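Long-range contacts in uncharacterized protein Sortase B (Clostridium perfringens, PDB 5YFK), which is a class B sortase, a cysteine transpeptidase that, like its relatives, probably joins surface proteins to the bacterial cell wall: residues A135-T140 with T149-S154; D176-L181 with L197-R202. The protein carries 1 engineered substitution. All coordinates share one frame; numbering follows the deposited sequence.

How the interactions relate
Interaction 1 comes first along the chain and pairs strands 138-143 and 146-159 of a beta hairpin; interaction 2 follows, setting helix 174-186 against the loop that leads into strand 203-210. Their centres lie about 17 Å apart, yet they touch: Phe153 CE1 packs 3.6 Å from Leu197 CD2, and the Phe150 ring approaches the backbone of Arg202. Both lie in the sortase domain, away from the predicted active-site residues: one joins two strands of its sheet, the other packs a helix on the loop entering strand 203-210, a strand whose Leu204 also touches Val139 and Phe150 of interaction 1.

Interaction 1: A135-T140 with T149-S154; sequences ANKYVT and TFEIFS
Tyr138 faces Glu151 across an antiparallel non-hydrogen-bonded pair, and its side chain leans over the neighbouring strand. Its CB starts near the carbonyl of Phe150, CG and CD1 pass the methyl of Thr149 (Tyr138 CD1 to Thr149 CG2 3.8 Å), and CE1 reaches the aliphatic part of Glu151, 3.9 Å from its CG. With CG anti to the carbonyl carbon (chi1 -57°), the ring runs alongside Glu151, pointing the same way, with the ring and carboxylate planes 57° apart. Lys137 CB lies over the centre of one ring face, while the extended Lys137 chain brings its CD beside Glu151 OE2. The two charged ends stay beyond salt-bridge range, Lys137 NZ to Glu151 OE2 being 4.6 Å; Glu151 also has a weak, long ion pair with Arg192.

The two strands form a beta hairpin of the sortase fold, here between strand 216-225, which pairs with strand 146-159, and strand 55-61, which pairs with strand 138-143 and so joins the first and last strands of the order. Val139 and Phe150 form the hydrogen-bonded pair: Val139 N donates to Phe150 O at 2.9 Å, nearly straight at 170°, and Phe150 N returns a bond to Val139 O. Beyond them, Ile152 N donates to Lys137 O at 2.8 Å. On the buried face, Val139 CG2 meets Ile152 CD1 at 4.0 Å, the two side chains crossing at about a right angle, with Leu204 and Ile59 also against Val139. On the Tyr138 face, one water joins the hydroxyls of Thr140 and Thr149.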
ATOM      1  N   ALA A 135      17.312  -5.261   2.389  1.00 20.29           N
ATOM      2  CA  ALA A 135      17.692  -5.148   0.982  1.00 20.67           C
ATOM      3  C   ALA A 135      16.663  -4.373   0.177  1.00 24.01           C
ATOM      4  O   ALA A 135      17.012  -3.700  -0.807  1.00 20.94           O
ATOM      5  CB  ALA A 135      17.880  -6.528   0.383  1.00 20.31           C
ATOM      6  N   ASN A 136      15.415  -4.382   0.651  1.00 15.76           N
ATOM      7  CA  ASN A 136      14.301  -3.798  -0.082  1.00 18.59           C
ATOM      8  C   ASN A 136      13.580  -2.709   0.708  1.00 21.39           C
ATOM      9  O   ASN A 136      12.856  -2.997   1.661  1.00 21.42           O
ATOM     10  CB  ASN A 136      13.338  -4.897  -0.480  1.00 16.34           C
ATOM     11  CG  ASN A 136      14.005  -5.947  -1.364  1.00 17.85           C
ATOM     12  OD1 ASN A 136      14.362  -5.678  -2.507  1.00 17.87           O
ATOM     13  ND2 ASN A 136      14.311  -7.080  -0.786  1.00 14.73           N
ATOM     14  N   LYS A 137      14.000  -1.475   0.466  1.00 16.98           N
ATOM     15  CA  LYS A 137      13.714  -0.363   1.368  1.00 20.99           C
ATOM     16  C   LYS A 137      12.455   0.416   0.920  1.00 17.03           C
ATOM     17  O   LYS A 137      11.913   1.197   1.700  1.00 20.06           O
ATOM     18  CB  LYS A 137      14.915   0.590   1.417  1.00 24.56           C
ATOM     19  CG  LYS A 137      16.128   0.047   2.155  1.00 30.33           C
ATOM     20  CD  LYS A 137      17.209   1.120   2.224  1.00 36.14           C
ATOM     21  CE  LYS A 137      18.514   0.555   2.754  1.00 53.07           C
ATOM     22  NZ  LYS A 137      19.555   1.618   2.809  1.00 60.75           N
ATOM     23  N   TYR A 138      12.172   0.419  -0.377  1.00 16.72           N
ATOM     24  CA  TYR A 138      11.356   1.501  -0.962  1.00 17.93           C
ATOM     25  C   TYR A 138      10.043   1.035  -1.533  1.00 17.50           C
ATOM     26  O   TYR A 138       9.960  -0.023  -2.163  1.00 16.90           O
ATOM     27  CB  TYR A 138      12.109   2.248  -2.045  1.00 19.19           C
ATOM     28  CG  TYR A 138      13.397   2.809  -1.547  1.00 19.64           C
ATOM     29  CD1 TYR A 138      13.420   3.764  -0.537  1.00 20.26           C
ATOM     30  CD2 TYR A 138      14.600   2.330  -2.033  1.00 27.55           C
ATOM     31  CE1 TYR A 138      14.610   4.233  -0.033  1.00 27.55           C
ATOM     32  CE2 TYR A 138      15.797   2.739  -1.475  1.00 25.81           C
ATOM     33  CZ  TYR A 138      15.795   3.730  -0.525  1.00 31.82           C
ATOM     34  OH  TYR A 138      16.988   4.130   0.018  1.00 35.40           O
ATOM     35  N   VAL A 139       9.029   1.861  -1.292  1.00 14.56           N
ATOM     36  CA  VAL A 139       7.729   1.781  -1.966  1.00 14.45           C
ATOM     37  C   VAL A 139       7.549   3.058  -2.800  1.00 15.13           C
ATOM     38  O   VAL A 139       7.785   4.185  -2.337  1.00 16.67           O
ATOM     39  CB  VAL A 139       6.584   1.653  -0.945  1.00 14.53           C
ATOM     40  CG1 VAL A 139       5.226   1.507  -1.610  1.00 13.78           C
ATOM     41  CG2 VAL A 139       6.828   0.504  -0.004  1.00 14.64           C
ATOM     42  N   THR A 140       7.264   2.869  -4.071  1.00 14.56           N
ATOM     43  CA  THR A 140       6.992   3.977  -4.976  1.00 18.99           C
ATOM     44  C   THR A 140       5.495   4.138  -5.263  1.00 16.55           C
ATOM     45  O   THR A 140       4.809   3.158  -5.521  1.00 15.77           O
ATOM     46  CB  THR A 140       7.759   3.753  -6.292  1.00 21.17           C
ATOM     47  OG1 THR A 140       9.097   3.348  -5.981  1.00 25.17           O
ATOM     48  CG2 THR A 140       7.827   5.043  -7.103  1.00 26.46           C
ATOM     49  N   THR A 149       8.341   8.533  -3.203  1.00 19.58           N
ATOM     50  CA  THR A 149       9.042   7.393  -2.622  1.00 17.53           C
ATOM     51  C   THR A 149       8.887   7.365  -1.099  1.00 17.38           C
ATOM     52  O   THR A 149       9.005   8.387  -0.450  1.00 16.96           O
ATOM     53  CB  THR A 149      10.536   7.451  -2.964  1.00 23.22           C
ATOM     54  OG1 THR A 149      10.688   7.574  -4.381  1.00 21.58           O
ATOM     55  CG2 THR A 149      11.251   6.192  -2.475  1.00 23.02           C
ATOM     56  N   PHE A 150       8.627   6.175  -0.563  1.00 16.18           N
ATOM     57  CA  PHE A 150       8.482   5.946   0.882  1.00 16.20           C
ATOM     58  C   PHE A 150       9.468   4.869   1.356  1.00 17.34           C
ATOM     59  O   PHE A 150       9.715   3.886   0.646  1.00 17.12           O
ATOM     60  CB  PHE A 150       7.054   5.473   1.164  1.00 14.60           C
ATOM     61  CG  PHE A 150       6.017   6.541   0.953  1.00 15.95           C
ATOM     62  CD1 PHE A 150       5.575   6.840  -0.324  1.00 17.61           C
ATOM     63  CD2 PHE A 150       5.348   7.095   2.035  1.00 14.79           C
ATOM     64  CE1 PHE A 150       4.581   7.800  -0.513  1.00 19.88           C
ATOM     65  CE2 PHE A 150       4.468   8.156   1.853  1.00 16.34           C
ATOM     66  CZ  PHE A 150       4.092   8.511   0.565  1.00 18.23           C
ATOM     67  N   GLU A 151      10.195   5.139   2.438  1.00 16.95           N
ATOM     68  CA  GLU A 151      11.148   4.164   2.920  1.00 14.63           C
ATOM     69  C   GLU A 151      10.564   3.392   4.099  1.00 11.47           C
ATOM     70  O   GLU A 151      10.057   3.979   5.027  1.00 14.00           O
ATOM     71  CB  GLU A 151      12.462   4.810   3.346  1.00 16.54           C
ATOM     72  CG  GLU A 151      13.515   3.775   3.653  1.00 17.46           C
ATOM     73  CD  GLU A 151      14.837   4.373   4.095  1.00 25.16           C
ATOM     74  OE1 GLU A 151      15.053   5.577   3.860  1.00 27.86           O
ATOM     75  OE2 GLU A 151      15.728   3.570   4.448  1.00 22.64           O
ATOM     76  N   ILE A 152      10.537   2.077   3.955  1.00 17.06           N
ATOM     77  CA  ILE A 152       9.951   1.169   4.950  1.00 15.70           C
ATOM     78  C   ILE A 152      10.782   1.218   6.203  1.00 15.90           C
ATOM     79  O   ILE A 152      12.012   1.051   6.132  1.00 18.93           O
ATOM     80  CB  ILE A 152       9.947  -0.280   4.434  1.00 17.37           C
ATOM     81  CG1 ILE A 152       8.952  -0.392   3.279  1.00 17.58           C
ATOM     82  CG2 ILE A 152       9.577  -1.236   5.565  1.00 15.34           C
ATOM     83  CD1 ILE A 152       9.081  -1.663   2.473  1.00 21.56           C
ATOM     84  N   PHE A 153      10.122   1.447   7.329  1.00 13.97           N
ATOM     85  CA  PHE A 153      10.806   1.527   8.635  1.00 15.59           C
ATOM     86  C   PHE A 153      10.228   0.531   9.659  1.00 17.77           C
ATOM     87  O   PHE A 153      10.772   0.357  10.752  1.00 16.30           O
ATOM     88  CB  PHE A 153      10.812   2.972   9.169  1.00 16.95           C
ATOM     89  CG  PHE A 153       9.466   3.506   9.548  1.00 16.66           C
ATOM     90  CD1 PHE A 153       8.931   3.244  10.795  1.00 16.86           C
ATOM     91  CD2 PHE A 153       8.652   4.117   8.583  1.00 15.09           C
ATOM     92  CE1 PHE A 153       7.640   3.627  11.107  1.00 18.73           C
ATOM     93  CE2 PHE A 153       7.410   4.611   8.926  1.00 16.65           C
ATOM     94  CZ  PHE A 153       6.924   4.419  10.216  1.00 18.63           C
ATOM     95  N   SER A 154       9.049   0.002   9.369  1.00 14.10           N
ATOM     96  CA  SER A 154       8.399  -0.933  10.313  1.00 15.74           C
ATOM     97  C   SER A 154       7.798  -2.111   9.578  1.00 15.14           C
ATOM     98  O   SER A 154       7.100  -1.935   8.589  1.00 14.90           O
ATOM     99  CB  SER A 154       7.313  -0.238  11.120  1.00 14.78           C
ATOM    100  OG  SER A 154       6.716  -1.155  12.037  1.00 14.38           O
TER
HETATM  101  O   HOH W   1      10.999   5.357  -5.835  1.00 25.56           O

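Interaction 2: D176-L181 with L197-R202; sequences DYEKYL and LNSNDR
Tyr177, Leu181 and Ser199 carry most of this contact, in which one side of a helix receives a tight turn. The Tyr177 ring comes off the helix with CG anti to the backbone N (chi1 -175°) and lies edge-on to the turn: Ser199 O sits in the ring plane, 3.3 Å from Tyr177 CE2. Its hydroxyl donates to Asp201 O at 2.7 Å, arriving from well above the carbonyl plane and not along a lone pair. Leu181 CD1 rests on one face of that same ring, offset toward the rim, and presses 3.3 Å from Asn198 O; its CB meets Leu197 CD2 at 4.0 Å. Glu178 bends at chi2 and brings its OE1 to 3.3 Å from Ser199 CB.

The loop also holds itself. Asp201 OD2 accepts from Asn198 N at 2.8 Å and forms a salt bridge with Lys223, and Ile203 adds to the packing of Tyr177 and Leu181. Asp201 N donates a hydrogen bond to Asn198 O, closing a type I beta turn from Asn198 to Asp201, and Asn200 N donates to Asn198 OD1, which overlays an Asx turn on it just before strand 203-210 of the sortase sheet.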
ATOM      1  N   ASP A 176      -0.197  13.746  19.211  1.00 21.43           N
ATOM      2  CA  ASP A 176      -0.923  12.498  18.975  1.00 22.48           C
ATOM      3  C   ASP A 176      -0.305  11.734  17.814  1.00 19.51           C
ATOM      4  O   ASP A 176      -0.184  10.518  17.859  1.00 17.70           O
ATOM      5  CB  ASP A 176      -2.387  12.788  18.659  1.00 25.99           C
ATOM      6  CG  ASP A 176      -3.174  13.274  19.875  1.00 40.77           C
ATOM      7  OD1 ASP A 176      -2.598  13.359  20.984  1.00 39.53           O
ATOM      8  OD2 ASP A 176      -4.384  13.551  19.719  1.00 55.27           O
ATOM      9  N   TYR A 177       0.115  12.461  16.785  1.00 20.20           N
ATOM     10  CA  TYR A 177       0.769  11.837  15.620  1.00 17.03           C
ATOM     11  C   TYR A 177       2.148  11.311  15.974  1.00 17.11           C
ATOM     12  O   TYR A 177       2.547  10.230  15.545  1.00 14.52           O
ATOM     13  CB  TYR A 177       0.886  12.852  14.501  1.00 15.66           C
ATOM     14  CG  TYR A 177       1.442  12.296  13.200  1.00 19.37           C
ATOM     15  CD1 TYR A 177       1.013  11.077  12.694  1.00 17.55           C
ATOM     16  CD2 TYR A 177       2.472  12.944  12.547  1.00 19.09           C
ATOM     17  CE1 TYR A 177       1.481  10.604  11.477  1.00 19.93           C
ATOM     18  CE2 TYR A 177       2.988  12.456  11.367  1.00 19.36           C
ATOM     19  CZ  TYR A 177       2.481  11.296  10.824  1.00 15.93           C
ATOM     20  OH  TYR A 177       3.064  10.799   9.669  1.00 16.85           O
ATOM     21  N   GLU A 178       2.912  12.098  16.715  1.00 17.77           N
ATOM     22  CA  GLU A 178       4.206  11.648  17.125  1.00 19.58           C
ATOM     23  C   GLU A 178       4.088  10.345  17.937  1.00 17.28           C
ATOM     24  O   GLU A 178       4.861   9.402  17.769  1.00 21.89           O
ATOM     25  CB  GLU A 178       4.911  12.723  17.942  1.00 23.56           C
ATOM     26  CG  GLU A 178       6.311  12.322  18.369  1.00 30.51           C
ATOM     27  CD  GLU A 178       7.255  12.085  17.198  1.00 45.96           C
ATOM     28  OE1 GLU A 178       6.899  12.430  16.053  1.00 52.61           O
ATOM     29  OE2 GLU A 178       8.362  11.548  17.417  1.00 59.21           O
ATOM     30  N   LYS A 179       3.089  10.300  18.798  1.00 20.68           N
ATOM     31  CA  LYS A 179       2.843   9.119  19.614  1.00 20.16           C
ATOM     32  C   LYS A 179       2.552   7.915  18.705  1.00 19.84           C
ATOM     33  O   LYS A 179       3.021   6.796  18.954  1.00 16.50           O
ATOM     34  CB  LYS A 179       1.655   9.390  20.537  1.00 23.85           C
ATOM     35  CG  LYS A 179       1.230   8.196  21.386  1.00 40.59           C
ATOM     36  CD  LYS A 179       0.282   8.607  22.512  1.00 40.93           C
ATOM     37  CE  LYS A 179      -1.152   8.162  22.239  1.00 54.92           C
ATOM     38  NZ  LYS A 179      -2.060   9.310  21.943  1.00 56.39           N
ATOM     39  N   TYR A 180       1.707   8.135  17.697  1.00 14.51           N
ATOM     40  CA  TYR A 180       1.412   7.083  16.706  1.00 16.87           C
ATOM     41  C   TYR A 180       2.654   6.571  15.982  1.00 15.06           C
ATOM     42  O   TYR A 180       2.856   5.351  15.832  1.00 14.29           O
ATOM     43  CB  TYR A 180       0.411   7.606  15.674  1.00 17.62           C
ATOM     44  CG  TYR A 180      -0.084   6.523  14.733  1.00 15.91           C
ATOM     45  CD1 TYR A 180      -1.038   5.597  15.146  1.00 16.71           C
ATOM     46  CD2 TYR A 180       0.405   6.414  13.436  1.00 14.63           C
ATOM     47  CE1 TYR A 180      -1.570   4.678  14.261  1.00 15.56           C
ATOM     48  CE2 TYR A 180      -0.099   5.475  12.545  1.00 12.92           C
ATOM     49  CZ  TYR A 180      -1.056   4.581  12.967  1.00 13.63           C
ATOM     50  OH  TYR A 180      -1.537   3.611  12.102  1.00 15.09           O
ATOM     51  N   LEU A 181       3.502   7.494  15.539  1.00 14.95           N
ATOM     52  CA  LEU A 181       4.718   7.130  14.827  1.00 15.29           C
ATOM     53  C   LEU A 181       5.602   6.266  15.717  1.00 18.40           C
ATOM     54  O   LEU A 181       6.145   5.260  15.278  1.00 15.04           O
ATOM     55  CB  LEU A 181       5.483   8.374  14.366  1.00 15.67           C
ATOM     56  CG  LEU A 181       4.762   9.168  13.263  1.00 14.48           C
ATOM     57  CD1 LEU A 181       5.541  10.404  12.867  1.00 16.22           C
ATOM     58  CD2 LEU A 181       4.525   8.271  12.060  1.00 18.56           C
ATOM     59  N   LEU A 197      12.663   9.481  11.872  1.00 21.79           N
ATOM     60  CA  LEU A 197      11.218   9.458  11.887  1.00 20.69           C
ATOM     61  C   LEU A 197      10.739  10.569  12.827  1.00 27.73           C
ATOM     62  O   LEU A 197      11.241  10.705  13.962  1.00 29.70           O
ATOM     63  CB  LEU A 197      10.694   8.096  12.357  1.00 25.61           C
ATOM     64  CG  LEU A 197       9.181   7.898  12.205  1.00 26.00           C
ATOM     65  CD1 LEU A 197       8.742   7.969  10.753  1.00 29.34           C
ATOM     66  CD2 LEU A 197       8.706   6.597  12.856  1.00 29.89           C
ATOM     67  N   ASN A 198       9.832  11.398  12.330  1.00 23.27           N
ATOM     68  CA  ASN A 198       9.387  12.575  13.080  1.00 21.78           C
ATOM     69  C   ASN A 198       8.024  13.100  12.638  1.00 21.63           C
ATOM     70  O   ASN A 198       7.494  12.714  11.604  1.00 18.55           O
ATOM     71  CB  ASN A 198      10.459  13.666  13.007  1.00 24.19           C
ATOM     72  CG  ASN A 198      10.461  14.410  11.686  1.00 19.78           C
ATOM     73  OD1 ASN A 198       9.736  15.395  11.522  1.00 28.81           O
ATOM     74  ND2 ASN A 198      11.306  13.997  10.769  1.00 17.58           N
ATOM     75  N   SER A 199       7.421  13.960  13.455  1.00 20.74           N
ATOM     76  CA  SER A 199       6.028  14.313  13.275  1.00 23.40           C
ATOM     77  C   SER A 199       5.773  15.169  12.027  1.00 19.91           C
ATOM     78  O   SER A 199       4.628  15.341  11.616  1.00 20.96           O
ATOM     79  CB  SER A 199       5.542  15.064  14.516  1.00 31.29           C
ATOM     80  OG  SER A 199       5.973  16.409  14.458  1.00 31.97           O
ATOM     81  N   ASN A 200       6.818  15.596  11.334  1.00 20.31           N
ATOM     82  CA  ASN A 200       6.598  16.228  10.033  1.00 20.88           C
ATOM     83  C   ASN A 200       6.411  15.228   8.906  1.00 17.94           C
ATOM     84  O   ASN A 200       6.058  15.608   7.792  1.00 17.28           O
ATOM     85  CB  ASN A 200       7.764  17.141   9.661  1.00 29.16           C
ATOM     86  CG  ASN A 200       7.928  18.290  10.619  1.00 33.05           C
ATOM     87  OD1 ASN A 200       6.957  18.964  10.971  1.00 31.67           O
ATOM     88  ND2 ASN A 200       9.138  18.443  11.138  1.00 30.46           N
ATOM     89  N   ASP A 201       6.648  13.953   9.182  1.00 15.73           N
ATOM     90  CA  ASP A 201       6.656  12.956   8.129  1.00 17.30           C
ATOM     91  C   ASP A 201       5.249  12.593   7.647  1.00 16.82           C
ATOM     92  O   ASP A 201       4.238  12.807   8.339  1.00 16.84           O
ATOM     93  CB  ASP A 201       7.374  11.685   8.591  1.00 17.76           C
ATOM     94  CG  ASP A 201       8.883  11.851   8.646  1.00 21.13           C
ATOM     95  OD1 ASP A 201       9.445  12.481   7.727  1.00 18.10           O
ATOM     96  OD2 ASP A 201       9.514  11.238   9.542  1.00 20.13           O
ATOM     97  N   ARG A 202       5.196  12.076   6.427  1.00 14.53           N
ATOM     98  CA  ARG A 202       3.976  11.470   5.916  1.00 13.83           C
ATOM     99  C   ARG A 202       4.234   9.989   5.725  1.00 14.17           C
ATOM    100  O   ARG A 202       5.277   9.603   5.187  1.00 15.99           O
ATOM    101  CB  ARG A 202       3.584  12.093   4.574  1.00 16.59           C
ATOM    102  CG  ARG A 202       2.203  11.623   4.143  1.00 17.11           C
ATOM    103  CD  ARG A 202       1.708  12.284   2.870  1.00 23.13           C
ATOM    104  NE  ARG A 202       0.248  12.223   2.840  1.00 23.03           N
ATOM    105  CZ  ARG A 202      -0.514  12.676   1.848  1.00 25.03           C
ATOM    106  NH1 ARG A 202      -1.831  12.739   2.007  1.00 23.65           N
ATOM    107  NH2 ARG A 202       0.033  12.995   0.685  1.00 23.68           N
TER